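PDB 3V7D: cell division control protein 4 from Saccharomyces cerevisiae, which recognises phosphorylated target proteins, among them the CDK inhibitor SIC1, as the substrate-binding F-box subunit of an SCF ubiquitin ligase. Local coordinates for residues Ser159-Gly164 with Leu176-Thr181. The protein carries 1 engineered substitution. Numbering follows the deposited sequence.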
loop_
_atom_site.group_PDB
_atom_site.type_symbol
_atom_site.label_atom_id
_atom_site.label_comp_id
_atom_site.label_asym_id
_atom_site.label_seq_id
_atom_site.Cartn_x
_atom_site.Cartn_y
_atom_site.Cartn_z
ATOM N N SER B 159 15.164 30.495 0.039
ATOM C CA SER B 159 14.905 31.603 0.955
ATOM C C SER B 159 13.952 32.608 0.325
ATOM O O SER B 159 13.868 32.711 -0.900
ATOM C CB SER B 159 16.210 32.311 1.322
ATOM O OG SER B 159 16.775 32.929 0.183
ATOM N N GLY B 160 13.242 33.353 1.163
ATOM C CA GLY B 160 12.293 34.341 0.679
ATOM C C GLY B 160 11.212 34.656 1.695
ATOM O O GLY B 160 10.752 35.793 1.788
ATOM N N HIS B 161 10.799 33.645 2.452
ATOM C CA HIS B 161 9.836 33.851 3.526
ATOM C C HIS B 161 10.396 34.804 4.579
ATOM O O HIS B 161 11.568 34.718 4.945
ATOM C CB HIS B 161 9.445 32.523 4.176
ATOM C CG HIS B 161 8.304 31.826 3.501
ATOM N ND1 HIS B 161 7.061 32.401 3.358
ATOM C CD2 HIS B 161 8.214 30.594 2.946
ATOM C CE1 HIS B 161 6.255 31.559 2.735
ATOM N NE2 HIS B 161 6.930 30.454 2.474
ATOM N N ASP B 162 9.552 35.713 5.055
ATOM C CA ASP B 162 9.942 36.655 6.098
ATOM C C ASP B 162 9.575 36.122 7.479
ATOM O O ASP B 162 9.859 36.754 8.495
ATOM C CB ASP B 162 9.286 38.014 5.856
ATOM C CG ASP B 162 9.718 38.642 4.544
ATOM O OD1 ASP B 162 10.937 38.666 4.266
ATOM O OD2 ASP B 162 8.837 39.100 3.785
ATOM N N GLY B 163 8.937 34.955 7.504
ATOM C CA GLY B 163 8.594 34.285 8.744
ATOM C C GLY B 163 8.896 32.799 8.653
ATOM O O GLY B 163 9.282 32.301 7.594
ATOM N N GLY B 164 8.727 32.090 9.763
ATOM C CA GLY B 164 8.986 30.662 9.798
ATOM C C GLY B 164 8.080 29.886 8.861
ATOM O O GLY B 164 6.940 30.278 8.621
ATOM N N LEU B 176 6.796 23.307 -5.629
ATOM C CA LEU B 176 6.283 23.128 -4.274
ATOM C C LEU B 176 5.616 24.387 -3.722
ATOM O O LEU B 176 5.912 25.502 -4.150
ATOM C CB LEU B 176 7.389 22.642 -3.332
ATOM C CG LEU B 176 8.502 23.620 -2.954
ATOM C CD1 LEU B 176 8.320 24.097 -1.528
ATOM C CD2 LEU B 176 9.869 22.977 -3.125
ATOM N N VAL B 177 4.713 24.193 -2.766
ATOM C CA VAL B 177 3.986 25.293 -2.146
ATOM C C VAL B 177 4.280 25.348 -0.651
ATOM O O VAL B 177 4.349 24.310 0.010
ATOM C CB VAL B 177 2.467 25.136 -2.358
ATOM C CG1 VAL B 177 1.720 26.351 -1.828
ATOM C CG2 VAL B 177 2.160 24.922 -3.831
ATOM N N SER B 178 4.455 26.557 -0.119
ATOM C CA SER B 178 4.754 26.734 1.302
ATOM C C SER B 178 3.803 27.711 2.001
ATOM O O SER B 178 3.243 28.601 1.373
ATOM C CB SER B 178 6.196 27.211 1.486
ATOM O OG SER B 178 6.401 28.469 0.861
ATOM N N GLY B 179 3.637 27.531 3.308
ATOM C CA GLY B 179 2.867 28.445 4.131
ATOM C C GLY B 179 3.712 28.884 5.311
ATOM O O GLY B 179 4.522 28.108 5.819
ATOM N N SER B 180 3.530 30.123 5.754
ATOM C CA SER B 180 4.428 30.701 6.749
ATOM C C SER B 180 3.731 31.590 7.773
ATOM O O SER B 180 2.545 31.898 7.645
ATOM C CB SER B 180 5.535 31.496 6.051
ATOM O OG SER B 180 6.279 32.268 6.977
ATOM N N THR B 181 4.482 32.004 8.787
ATOM C CA THR B 181 3.968 32.929 9.788
ATOM C C THR B 181 3.965 34.358 9.252
ATOM O O THR B 181 3.467 35.270 9.910
ATOM C CB THR B 181 4.783 32.878 11.093
ATOM O OG1 THR B 181 6.157 33.175 10.817
ATOM C CG2 THR B 181 4.682 31.502 11.725
#
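His161 and Ser178 share a short hydrogen bond, 2.6 Å from NE2 to OG, in which either atom could be the donor. At 159° the bond is only slightly bent, and the hydroxyl lies near the ring plane, at the imidazole edge. Apolar contact comes over one face of the same ring: Ser180 CB stands 3.5 Å from the centroid, a CH-pi approach displaced toward the rim, with ND1 its nearest ring atom at 3.2 Å.

Two further hydrogen bonds converge on Gly164 O. Thr181 N donates to it in the carbonyl plane at 3.0 Å, whereas Ser180 OG, 2.7 Å from Gly164 O, comes from above that plane, 52° out of it. Ser180 reaches that carbonyl because its OG extends trans to N (chi1 169°), while its CB remains over the imidazole. At Gly163 the fit is close, since a CB there would collide with Thr181 OG1. Thr181 also packs on an apolar side chain of the bound peptide.

These features fit the structural tetrad of WD40 repeats: His161 ND1 bonds to Asp182 OD2, and Ser178 OG to Trp188 NE1, linking histidine, aspartate, serine and tryptophan in one hydrogen-bonded chain. An alanine in place of His161 would probably break that chain, leaving Ser178 OG and the Asp182 carboxylate without their imidazole partner and Ser180 CB without the ring face.

Within the second WD repeat, the loop 159-164, which holds the Gly-His pair of the WD40 repeat and joins strands 153-158 and 165-170, is thus tied to the end of strand 175-180. In this blade of the WD40 beta-propeller, strand 175-180 lies between its antiparallel neighbours 165-170 and 185-189.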